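Extracellular solute-binding protein (Bordetella parapertussis, PDB 3PU5) probably binds a small solute, perhaps a polyamine-like compound, outside the cytoplasmic membrane and delivers it to a transporter for uptake. Local coordinates at residues A[49-54]-A[61-66]; A[80-85]-A[244-249]; A[212-217]-A[292-297]; A[218-221]-A[227-230]. One frame throughout, in Å; residues are numbered along the deposited sequence.

Contact 1 of 4, residues A[49-54]-A[61-66]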
loop_
_atom_site.group_PDB
_atom_site.type_symbol
_atom_site.label_atom_id
_atom_site.label_comp_id
_atom_site.label_asym_id
_atom_site.label_seq_id
_atom_site.Cartn_x
_atom_site.Cartn_y
_atom_site.Cartn_z
ATOM N N LEU A 49 4.629 -18.370 -6.521
ATOM C CA LEU A 49 5.281 -19.515 -7.168
ATOM C C LEU A 49 4.406 -20.768 -7.075
ATOM O O LEU A 49 4.294 -21.547 -8.032
ATOM C CB LEU A 49 6.675 -19.785 -6.588
ATOM C CG LEU A 49 7.405 -20.941 -7.296
ATOM C CD1 LEU A 49 7.572 -20.645 -8.783
ATOM C CD2 LEU A 49 8.759 -21.240 -6.661
ATOM N N LYS A 50 3.771 -20.954 -5.925
ATOM C CA LYS A 50 2.908 -22.113 -5.746
ATOM C C LYS A 50 1.762 -22.091 -6.744
ATOM O O LYS A 50 1.439 -23.112 -7.342
ATOM C CB LYS A 50 2.366 -22.189 -4.325
ATOM C CG LYS A 50 1.540 -23.436 -4.072
ATOM C CD LYS A 50 1.614 -23.828 -2.609
ATOM C CE LYS A 50 0.768 -25.052 -2.303
ATOM N NZ LYS A 50 0.865 -25.343 -0.852
ATOM N N ILE A 51 1.159 -20.920 -6.934
ATOM C CA ILE A 51 0.086 -20.782 -7.911
ATOM C C ILE A 51 0.625 -20.934 -9.328
ATOM O O ILE A 51 0.008 -21.576 -10.170
ATOM C CB ILE A 51 -0.637 -19.433 -7.793
ATOM C CG1 ILE A 51 -1.437 -19.364 -6.486
ATOM C CG2 ILE A 51 -1.554 -19.236 -8.990
ATOM C CD1 ILE A 51 -1.750 -17.937 -6.045
ATOM N N LEU A 52 1.781 -20.335 -9.582
ATOM C CA LEU A 52 2.448 -20.482 -10.868
ATOM C C LEU A 52 2.686 -21.950 -11.214
ATOM O O LEU A 52 2.429 -22.388 -12.341
ATOM C CB LEU A 52 3.796 -19.766 -10.828
ATOM C CG LEU A 52 3.890 -18.489 -11.646
ATOM C CD1 LEU A 52 5.036 -17.620 -11.129
ATOM C CD2 LEU A 52 4.075 -18.853 -13.115
ATOM N N SER A 53 3.185 -22.696 -10.233
ATOM C CA SER A 53 3.633 -24.075 -10.433
ATOM C C SER A 53 2.482 -25.051 -10.560
ATOM O O SER A 53 2.666 -26.192 -10.984
ATOM C CB SER A 53 4.488 -24.518 -9.249
ATOM O OG SER A 53 5.545 -23.613 -9.015
ATOM N N SER A 54 1.293 -24.612 -10.175
ATOM C CA SER A 54 0.178 -25.536 -10.038
ATOM C C SER A 54 -0.199 -26.218 -11.347
ATOM O O SER A 54 -0.130 -25.624 -12.427
ATOM C CB SER A 54 -1.041 -24.838 -9.446
ATOM O OG SER A 54 -2.122 -25.745 -9.338
ATOM N N ASP A 61 -8.045 -20.680 -4.194
ATOM C CA ASP A 61 -9.138 -20.130 -4.995
ATOM C C ASP A 61 -9.039 -18.608 -5.159
ATOM O O ASP A 61 -9.483 -18.045 -6.167
ATOM C CB ASP A 61 -10.469 -20.494 -4.345
ATOM C CG ASP A 61 -10.596 -21.984 -4.113
ATOM O OD1 ASP A 61 -10.534 -22.418 -2.942
ATOM O OD2 ASP A 61 -10.716 -22.713 -5.115
ATOM N N VAL A 62 -8.475 -17.948 -4.154
ATOM C CA VAL A 62 -8.328 -16.494 -4.184
ATOM C C VAL A 62 -6.882 -16.123 -3.913
ATOM O O VAL A 62 -6.306 -16.518 -2.896
ATOM C CB VAL A 62 -9.260 -15.786 -3.174
ATOM C CG1 VAL A 62 -8.969 -14.269 -3.133
ATOM C CG2 VAL A 62 -10.719 -16.035 -3.540
ATOM N N ALA A 63 -6.293 -15.397 -4.854
ATOM C CA ALA A 63 -4.933 -14.917 -4.710
ATOM C C ALA A 63 -5.000 -13.556 -4.065
ATOM O O ALA A 63 -5.596 -12.636 -4.617
ATOM C CB ALA A 63 -4.251 -14.828 -6.062
ATOM N N ALA A 64 -4.404 -13.429 -2.886
ATOM C CA ALA A 64 -4.440 -12.166 -2.175
ATOM C C ALA A 64 -3.077 -11.898 -1.569
ATOM O O ALA A 64 -2.733 -12.461 -0.522
ATOM C CB ALA A 64 -5.522 -12.202 -1.090
ATOM N N PHE A 65 -2.286 -11.068 -2.238
ATOM C CA PHE A 65 -0.952 -10.719 -1.761
ATOM C C PHE A 65 -0.331 -9.553 -2.539
ATOM O O PHE A 65 -0.996 -8.916 -3.347
ATOM C CB PHE A 65 -0.011 -11.938 -1.753
ATOM C CG PHE A 65 0.041 -12.681 -3.058
ATOM C CD1 PHE A 65 0.804 -12.205 -4.117
ATOM C CD2 PHE A 65 -0.652 -13.872 -3.218
ATOM C CE1 PHE A 65 0.854 -12.900 -5.329
ATOM C CE2 PHE A 65 -0.604 -14.573 -4.423
ATOM C CZ PHE A 65 0.149 -14.083 -5.479
ATOM N N GLY A 66 0.951 -9.296 -2.286
ATOM C CA GLY A 66 1.647 -8.137 -2.824
ATOM C C GLY A 66 1.650 -7.965 -4.331
ATOM O O GLY A 66 1.605 -8.937 -5.081
#

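Contact 2 of 4, residues A[80-85]-A[244-249]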
loop_
_atom_site.group_PDB
_atom_site.type_symbol
_atom_site.label_atom_id
_atom_site.label_comp_id
_atom_site.label_asym_id
_atom_site.label_seq_id
_atom_site.Cartn_x
_atom_site.Cartn_y
_atom_site.Cartn_z
ATOM N N ALA A 80 -8.428 -15.232 -13.162
ATOM C CA ALA A 80 -9.636 -15.177 -13.978
ATOM C C ALA A 80 -10.105 -13.741 -14.177
ATOM O O ALA A 80 -9.902 -12.884 -13.317
ATOM C CB ALA A 80 -10.747 -16.025 -13.358
ATOM N N GLN A 81 -10.735 -13.483 -15.315
ATOM C CA GLN A 81 -11.326 -12.174 -15.573
ATOM C C GLN A 81 -12.467 -11.889 -14.595
ATOM O O GLN A 81 -13.253 -12.777 -14.263
ATOM C CB GLN A 81 -11.824 -12.081 -17.022
ATOM C CG GLN A 81 -12.925 -13.097 -17.366
ATOM C CD GLN A 81 -13.293 -13.112 -18.849
ATOM O OE1 GLN A 81 -13.953 -12.193 -19.357
ATOM N NE2 GLN A 81 -12.878 -14.170 -19.549
ATOM N N VAL A 82 -12.541 -10.654 -14.118
ATOM C CA VAL A 82 -13.630 -10.237 -13.254
ATOM C C VAL A 82 -14.096 -8.846 -13.661
ATOM O O VAL A 82 -13.303 -8.030 -14.133
ATOM C CB VAL A 82 -13.227 -10.221 -11.754
ATOM C CG1 VAL A 82 -13.021 -11.640 -11.224
ATOM C CG2 VAL A 82 -11.978 -9.369 -11.529
ATOM N N ASP A 83 -15.383 -8.582 -13.475
ATOM C CA ASP A 83 -15.932 -7.260 -13.739
ATOM C C ASP A 83 -17.191 -7.020 -12.919
ATOM O O ASP A 83 -17.565 -7.831 -12.070
ATOM C CB ASP A 83 -16.219 -7.071 -15.239
ATOM C CG ASP A 83 -17.211 -8.083 -15.786
ATOM O OD1 ASP A 83 -18.126 -8.503 -15.047
ATOM O OD2 ASP A 83 -17.081 -8.453 -16.970
ATOM N N GLU A 84 -17.847 -5.898 -13.188
ATOM C CA GLU A 84 -19.027 -5.490 -12.435
ATOM C C GLU A 84 -20.205 -6.460 -12.547
ATOM O O GLU A 84 -21.074 -6.478 -11.677
ATOM C CB GLU A 84 -19.429 -4.073 -12.852
ATOM C CG GLU A 84 -18.272 -3.100 -12.651
ATOM C CD GLU A 84 -18.428 -1.799 -13.407
ATOM O OE1 GLU A 84 -19.529 -1.538 -13.949
ATOM O OE2 GLU A 84 -17.434 -1.036 -13.449
ATOM N N LYS A 85 -20.235 -7.262 -13.607
ATOM C CA LYS A 85 -21.268 -8.285 -13.748
ATOM C C LYS A 85 -21.042 -9.397 -12.736
ATOM O O LYS A 85 -21.954 -9.770 -11.995
ATOM C CB LYS A 85 -21.264 -8.885 -15.157
ATOM C CG LYS A 85 -21.866 -7.996 -16.231
ATOM C CD LYS A 85 -20.803 -7.334 -17.099
ATOM C CE LYS A 85 -20.168 -6.128 -16.419
ATOM N NZ LYS A 85 -19.349 -5.303 -17.368
HETATM N N MSE A 244 -6.178 -8.450 -4.798
HETATM C CA MSE A 244 -7.024 -9.627 -4.734
HETATM C C MSE A 244 -7.443 -10.064 -6.138
HETATM O O MSE A 244 -7.797 -9.240 -6.973
HETATM C CB MSE A 244 -8.267 -9.367 -3.886
HETATM C CG MSE A 244 -9.074 -10.633 -3.609
HETATM SE SE MSE A 244 -10.524 -10.336 -2.291
HETATM C CE MSE A 244 -9.463 -10.222 -0.645
ATOM N N ALA A 245 -7.423 -11.368 -6.375
ATOM C CA ALA A 245 -7.771 -11.927 -7.672
ATOM C C ALA A 245 -8.314 -13.349 -7.541
ATOM O O ALA A 245 -7.979 -14.079 -6.599
ATOM C CB ALA A 245 -6.551 -11.911 -8.610
ATOM N N VAL A 246 -9.133 -13.733 -8.517
ATOM C CA VAL A 246 -9.651 -15.089 -8.625
ATOM C C VAL A 246 -8.678 -15.979 -9.405
ATOM O O VAL A 246 -8.303 -15.655 -10.532
ATOM C CB VAL A 246 -11.011 -15.099 -9.349
ATOM C CG1 VAL A 246 -11.520 -16.533 -9.506
ATOM C CG2 VAL A 246 -12.025 -14.246 -8.591
ATOM N N VAL A 247 -8.288 -17.103 -8.805
ATOM C CA VAL A 247 -7.369 -18.060 -9.432
ATOM C C VAL A 247 -8.046 -18.932 -10.494
ATOM O O VAL A 247 -9.001 -19.657 -10.196
ATOM C CB VAL A 247 -6.741 -18.982 -8.363
ATOM C CG1 VAL A 247 -5.934 -20.102 -9.018
ATOM C CG2 VAL A 247 -5.887 -18.157 -7.384
ATOM N N LYS A 248 -7.560 -18.852 -11.732
ATOM C CA LYS A 248 -8.124 -19.643 -12.830
ATOM C C LYS A 248 -8.171 -21.119 -12.470
ATOM O O LYS A 248 -7.167 -21.681 -12.049
ATOM C CB LYS A 248 -7.279 -19.496 -14.100
ATOM C CG LYS A 248 -7.656 -18.361 -15.024
ATOM C CD LYS A 248 -6.915 -18.517 -16.356
ATOM C CE LYS A 248 -6.839 -17.198 -17.116
ATOM N NZ LYS A 248 -6.042 -17.338 -18.377
ATOM N N GLY A 249 -9.332 -21.747 -12.644
ATOM C CA GLY A 249 -9.462 -23.181 -12.435
ATOM C C GLY A 249 -9.800 -23.585 -11.012
ATOM O O GLY A 249 -9.963 -24.766 -10.725
HETATM O O HOH W 1 -9.539 -12.245 -10.751
#

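Contact 3 of 4, residues A[212-217]-A[292-297]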
loop_
_atom_site.group_PDB
_atom_site.type_symbol
_atom_site.label_atom_id
_atom_site.label_comp_id
_atom_site.label_asym_id
_atom_site.label_seq_id
_atom_site.Cartn_x
_atom_site.Cartn_y
_atom_site.Cartn_z
ATOM N N GLY A 212 6.382 8.876 5.988
ATOM C CA GLY A 212 5.789 7.949 6.930
ATOM C C GLY A 212 4.393 7.540 6.493
ATOM O O GLY A 212 3.769 8.198 5.647
ATOM N N TRP A 213 3.895 6.456 7.078
ATOM C CA TRP A 213 2.603 5.905 6.691
ATOM C C TRP A 213 1.470 6.538 7.477
ATOM O O TRP A 213 1.621 6.843 8.663
ATOM C CB TRP A 213 2.614 4.374 6.825
ATOM C CG TRP A 213 3.396 3.776 5.698
ATOM C CD1 TRP A 213 2.901 3.305 4.519
ATOM C CD2 TRP A 213 4.821 3.663 5.610
ATOM N NE1 TRP A 213 3.925 2.885 3.709
ATOM C CE2 TRP A 213 5.118 3.093 4.357
ATOM C CE3 TRP A 213 5.878 3.973 6.478
ATOM C CZ2 TRP A 213 6.420 2.834 3.944
ATOM C CZ3 TRP A 213 7.182 3.709 6.065
ATOM C CH2 TRP A 213 7.438 3.146 4.808
ATOM N N ASP A 214 0.343 6.757 6.811
ATOM C CA ASP A 214 -0.784 7.405 7.480
ATOM C C ASP A 214 -1.249 6.622 8.707
ATOM O O ASP A 214 -1.258 7.160 9.810
ATOM C CB ASP A 214 -1.950 7.730 6.525
ATOM C CG ASP A 214 -2.492 6.504 5.779
ATOM O OD1 ASP A 214 -1.759 5.511 5.552
ATOM O OD2 ASP A 214 -3.676 6.548 5.399
ATOM N N GLY A 215 -1.615 5.356 8.520
ATOM C CA GLY A 215 -2.137 4.556 9.617
ATOM C C GLY A 215 -1.171 4.429 10.783
ATOM O O GLY A 215 -1.525 4.670 11.941
ATOM N N ARG A 216 0.060 4.037 10.475
ATOM C CA ARG A 216 1.086 3.890 11.495
ATOM C C ARG A 216 1.276 5.175 12.288
ATOM O O ARG A 216 1.397 5.145 13.516
ATOM C CB ARG A 216 2.395 3.450 10.850
ATOM C CG ARG A 216 2.343 2.007 10.397
ATOM C CD ARG A 216 3.635 1.563 9.765
ATOM N NE ARG A 216 3.967 0.214 10.203
ATOM C CZ ARG A 216 3.886 -0.871 9.448
ATOM N NH1 ARG A 216 3.485 -0.782 8.187
ATOM N NH2 ARG A 216 4.213 -2.048 9.959
ATOM N N THR A 217 1.292 6.305 11.585
ATOM C CA THR A 217 1.510 7.588 12.238
ATOM C C THR A 217 0.282 7.967 13.080
ATOM O O THR A 217 0.432 8.527 14.175
ATOM C CB THR A 217 1.846 8.702 11.220
ATOM O OG1 THR A 217 2.926 8.279 10.375
ATOM C CG2 THR A 217 2.261 9.972 11.939
ATOM N N HIS A 292 -11.390 12.406 9.531
ATOM C CA HIS A 292 -10.764 13.709 9.368
ATOM C C HIS A 292 -9.300 13.666 8.916
ATOM O O HIS A 292 -8.729 14.704 8.570
ATOM C CB HIS A 292 -10.909 14.528 10.659
ATOM C CG HIS A 292 -12.323 14.628 11.150
ATOM N ND1 HIS A 292 -13.313 15.282 10.441
ATOM C CD2 HIS A 292 -12.918 14.142 12.264
ATOM C CE1 HIS A 292 -14.453 15.197 11.103
ATOM N NE2 HIS A 292 -14.244 14.512 12.212
ATOM N N ARG A 293 -8.689 12.487 8.907
ATOM C CA ARG A 293 -7.252 12.422 8.626
ATOM C C ARG A 293 -6.818 11.449 7.525
ATOM O O ARG A 293 -5.808 11.678 6.854
ATOM C CB ARG A 293 -6.448 12.202 9.919
ATOM C CG ARG A 293 -6.965 11.088 10.801
ATOM C CD ARG A 293 -6.287 11.109 12.159
ATOM N NE ARG A 293 -6.768 10.018 13.000
ATOM C CZ ARG A 293 -6.157 9.574 14.095
ATOM N NH1 ARG A 293 -5.019 10.122 14.496
ATOM N NH2 ARG A 293 -6.686 8.571 14.786
ATOM N N LEU A 294 -7.563 10.365 7.346
ATOM C CA LEU A 294 -7.289 9.448 6.258
ATOM C C LEU A 294 -7.331 10.204 4.938
ATOM O O LEU A 294 -8.271 10.953 4.683
ATOM C CB LEU A 294 -8.328 8.339 6.237
ATOM C CG LEU A 294 -7.924 7.116 5.425
ATOM C CD1 LEU A 294 -6.903 6.332 6.215
ATOM C CD2 LEU A 294 -9.149 6.267 5.125
ATOM N N PRO A 295 -6.309 10.016 4.087
ATOM C CA PRO A 295 -6.322 10.737 2.802
ATOM C C PRO A 295 -7.471 10.240 1.927
ATOM O O PRO A 295 -7.784 9.047 1.933
ATOM C CB PRO A 295 -4.974 10.354 2.168
ATOM C CG PRO A 295 -4.655 8.993 2.799
ATOM C CD PRO A 295 -5.111 9.164 4.232
ATOM N N SER A 296 -8.082 11.158 1.187
ATOM C CA SER A 296 -9.242 10.856 0.359
ATOM C C SER A 296 -8.939 9.810 -0.710
ATOM O O SER A 296 -7.880 9.823 -1.332
ATOM C CB SER A 296 -9.745 12.139 -0.315
ATOM O OG SER A 296 -10.834 11.850 -1.168
ATOM N N ILE A 297 -9.901 8.924 -0.935
ATOM C CA ILE A 297 -9.775 7.875 -1.933
ATOM C C ILE A 297 -9.492 8.484 -3.306
ATOM O O ILE A 297 -8.773 7.896 -4.121
ATOM C CB ILE A 297 -11.048 6.985 -1.968
ATOM C CG1 ILE A 297 -10.861 5.763 -2.872
ATOM C CG2 ILE A 297 -12.278 7.794 -2.392
ATOM C CD1 ILE A 297 -12.047 4.795 -2.811
#

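Contact 4 of 4, residues A[218-221]-A[227-230]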
loop_
_atom_site.group_PDB
_atom_site.type_symbol
_atom_site.label_atom_id
_atom_site.label_comp_id
_atom_site.label_asym_id
_atom_site.label_seq_id
_atom_site.Cartn_x
_atom_site.Cartn_y
_atom_site.Cartn_z
ATOM N N PHE A 218 -0.920 7.642 12.589
ATOM C CA PHE A 218 -2.152 7.949 13.329
ATOM C C PHE A 218 -2.146 7.226 14.672
ATOM O O PHE A 218 -2.477 7.806 15.702
ATOM C CB PHE A 218 -3.424 7.559 12.550
ATOM C CG PHE A 218 -3.613 8.292 11.237
ATOM C CD1 PHE A 218 -3.036 9.523 11.011
ATOM C CD2 PHE A 218 -4.416 7.744 10.242
ATOM C CE1 PHE A 218 -3.229 10.188 9.812
ATOM C CE2 PHE A 218 -4.614 8.392 9.038
ATOM C CZ PHE A 218 -4.022 9.621 8.820
ATOM N N ILE A 219 -1.766 5.952 14.648
ATOM C CA ILE A 219 -1.677 5.152 15.865
ATOM C C ILE A 219 -0.725 5.799 16.872
ATOM O O ILE A 219 -1.061 5.945 18.050
ATOM C CB ILE A 219 -1.250 3.710 15.544
ATOM C CG1 ILE A 219 -2.323 3.041 14.673
ATOM C CG2 ILE A 219 -1.006 2.912 16.835
ATOM C CD1 ILE A 219 -1.916 1.697 14.094
ATOM N N ALA A 220 0.452 6.202 16.397
ATOM C CA ALA A 220 1.431 6.881 17.242
ATOM C C ALA A 220 0.903 8.226 17.736
ATOM O O ALA A 220 1.072 8.575 18.905
ATOM C CB ALA A 220 2.758 7.068 16.495
ATOM N N GLU A 221 0.258 8.974 16.849
ATOM C CA GLU A 221 -0.338 10.249 17.222
ATOM C C GLU A 221 -1.340 10.069 18.366
ATOM O O GLU A 221 -1.401 10.889 19.281
ATOM C CB GLU A 221 -1.041 10.881 16.017
ATOM C CG GLU A 221 -1.820 12.152 16.340
ATOM C CD GLU A 221 -2.648 12.658 15.157
ATOM O OE1 GLU A 221 -2.785 11.920 14.154
ATOM O OE2 GLU A 221 -3.161 13.795 15.232
HETATM N N MSE A 227 2.101 13.929 19.723
HETATM C CA MSE A 227 3.531 14.235 19.639
HETATM C C MSE A 227 4.060 14.102 18.202
HETATM O O MSE A 227 5.049 14.745 17.817
HETATM C CB MSE A 227 4.313 13.322 20.580
HETATM C CG MSE A 227 5.649 13.858 21.044
HETATM SE SE MSE A 227 6.684 12.425 21.912
HETATM C CE MSE A 227 5.351 11.723 23.108
ATOM N N VAL A 228 3.403 13.255 17.415
ATOM C CA VAL A 228 3.725 13.141 15.996
ATOM C C VAL A 228 2.462 13.362 15.180
ATOM O O VAL A 228 1.355 13.105 15.661
ATOM C CB VAL A 228 4.327 11.768 15.642
ATOM C CG1 VAL A 228 5.629 11.559 16.383
ATOM C CG2 VAL A 228 3.335 10.657 15.957
ATOM N N LYS A 229 2.626 13.862 13.959
ATOM C CA LYS A 229 1.493 14.090 13.083
ATOM C C LYS A 229 1.863 13.700 11.661
ATOM O O LYS A 229 3.051 13.562 11.332
ATOM C CB LYS A 229 1.034 15.550 13.142
ATOM C CG LYS A 229 0.218 15.884 14.382
ATOM C CD LYS A 229 -0.618 17.133 14.164
ATOM C CE LYS A 229 -1.569 17.382 15.328
ATOM N NZ LYS A 229 -0.852 17.532 16.624
ATOM N N TRP A 230 0.839 13.519 10.832
ATOM C CA TRP A 230 1.009 13.069 9.456
ATOM C C TRP A 230 0.441 14.114 8.517
ATOM O O TRP A 230 -0.627 14.676 8.779
ATOM C CB TRP A 230 0.272 11.748 9.242
ATOM C CG TRP A 230 0.516 11.092 7.908
ATOM C CD1 TRP A 230 1.603 10.359 7.542
ATOM C CD2 TRP A 230 -0.365 11.098 6.773
ATOM N NE1 TRP A 230 1.460 9.904 6.251
ATOM C CE2 TRP A 230 0.260 10.347 5.756
ATOM C CE3 TRP A 230 -1.620 11.670 6.518
ATOM C CZ2 TRP A 230 -0.328 10.150 4.499
ATOM C CZ3 TRP A 230 -2.203 11.474 5.267
ATOM C CH2 TRP A 230 -1.551 10.719 4.274
HETATM O O HOH W 2 -1.961 13.183 11.834
#

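Contact 1 of 4, residues A[49-54]-A[61-66]
Ile51 reaches from helix 44-53 down to Ala63 and Phe65 on strand 62-65, and the whole contact hangs on the end of that one side chain. Its CB faces the strand. There the chain forks: CG2 lies anti to the backbone N, while CG1 stands anti to the carbonyl carbon (chi1 -69°) and carries the longer branch outward. With chi2 near trans, CG1 hands on to CD1, the atom that does the touching. CD1 sits 4.0 Å from CB of Ala63 and 3.9 Å from CE2 of Phe65, which it meets at the ring edge, in the ring plane. Ile51 and Phe65 come at each other from opposite directions. This is the packing of a beta-alpha-beta crossover in the first lobe of the type II periplasmic-binding-protein fold: helix 44-53 follows strand 36-41 and leads back to strand 62-65, which lies alongside strand 7-12. Because side chains alternate along the strand, Ala63 and Phe65 look at the helix, whereas Val62 and Ala64 turn to the other side, Val62 resting on Val10. Leu73 of helix 67-75 also packs on Ile51, and Met70 of that helix on Phe65. Within the 49-54 segment, Leu49 O is gripped twice by Ser53, whose N lies 2.7 Å away and whose OG, 2.6 Å away, donates from the opposite face of the carbonyl plane.

Contact 2 of 4, residues A[80-85]-A[244-249]
Val246 O takes the backbone N-H of Ala80 in a short, nearly straight bond, 2.7 Å from N to O with an angle of 169° at the hydrogen. The donor is tilted only modestly, by 21°, from the carbonyl plane. The other half of this backbone pair is closed by a water: it donates to Ala80 O at 2.7 Å and accepts from Val246 N at 2.7 Å. Around these bonds the side chains are apolar. CB of Ala80 lies 4.0 Å from CG1 of Val246, while CG2, the branch beside the backbone N, meets CG1 of Val82 at 3.8 Å, the two valines crossing obliquely. On the outer side the Lys248 chain passes Ala80, with its CG 3.7 Å from Ala80 N, and runs on extended until NZ reaches Lys77 O. Ala245 pairs with Ala63 on the other edge of strand 238-246, and just beyond, Val247 pairs with Asp61. The loop 80-85 takes the near edge without being a regular strand. One direct bond and one bridging water satisfy both polar backbone atoms of Val246, so the water acts as a structural link between two buried residues, Ala80 O and Val246 N lying too far apart for a direct bond.

Contact 3 of 4, residues A[212-217]-A[292-297]
Asp214 gives up more surface than any other residue here, and it does so by pushing one carboxylate oxygen against Pro295 and Leu294. The CG of Asp214 sits between its own backbone N and carbonyl carbon (chi1 57°), which swings the carboxylate toward the 292-297 loop. OD2 comes to 3.2 Å from CD of Pro295 and 3.7 Å from CG of the same ring, so it lies against the ring margin next to the proline nitrogen; the two side chains cross at about a right angle. From Leu294 a single methyl, CD1, reaches the same oxygen at 3.3 Å, although the CB of that leucine does not aim at the helix. Neither approach is a conventional hydrogen bond, though the CD carbon of a proline is slightly polarised by its nitrogen and may make the close fit mildly favourable. The strong polar partner is on the other oxygen: OD1 accepts from Ser112 N on strand 111-117. Asp214 is the first residue of helix 214-223, which springs directly from strand 209-213 in the second lobe of the type II binding-protein fold, and the positive end of that helix would be expected to stabilise its negative charge. Trp213 holds the N-cap position, and its O receives both Thr217 N at 3.0 Å and Thr217 OG1 at 2.6 Å, from opposite faces of the carbonyl plane. Pro295 in turn is packed against Ser112 and Trp230, and its O accepts a hydrogen bond from Tyr110 OH.

Contact 4 of 4, residues A[218-221]-A[227-230]
Phe218 turns its ring to the side of its backbone N (chi1 -62°), and Trp230 holds CG anti to its own N (chi1 -173°); between them these torsions bring the two aromatic groups together. They join the helix and strand of a helix-turn-strand unit in the second lobe, where helix 214-223 folds back through a short turn into strand 229-231, which pairs with strand 111-117. The rings form an offset edge-to-face pair, the edge of Phe218 toward the face of Trp230, with planes at 84° and the Phe218 ring centre 5.7 Å from that of the six-membered Trp230 ring. The closest ring atoms are CZ of Phe218 and CE3 of Trp230, 3.9 Å apart. Farther along the helix, CB of Ala220 meets CG2 of Val228 at 3.7 Å, and helix 197-204 covers both residues. CB of Glu221 lies tight against Val228 O at 3.3 Å, and from there the extended glutamate runs out across the Lys229 chain at a slant, OE2 nearest its CE. Its OE2 stays 4.6 Å from Lys229 NZ, too far for a salt bridge, though the opposite charges may still attract weakly. Glu221 finds its salt bridge through OE1, with NH1 of Arg293, while Trp230 NE1 donates to Gly212 O. A water completes the contact, donating to Glu221 OE1 at 2.8 Å and accepting from Trp230 N at 3.0 Å.

Overall arrangement
From the N terminus, contact 1 closes a short loop, with helix 44-53 returning to strand 62-65, before contact 2 opens. Contact 2 then spans a long excursion, bringing the loop 80-85 to strand 238-246, the antiparallel neighbour of strand 62-65; these two contacts meet where strands 62-65 and 238-246 pair in the first lobe. Inside the excursion the chain builds much of the second lobe. There contact 3 starts where strand 209-213 passes into helix 214-223 and ends only at 292-297, beyond the close of contact 2, so the two cross. Contact 4 is local and nested within both. Contacts 3 and 4 share helix 214-223, with centres about 10 Å apart, across the chain's centre from contacts 1 and 2.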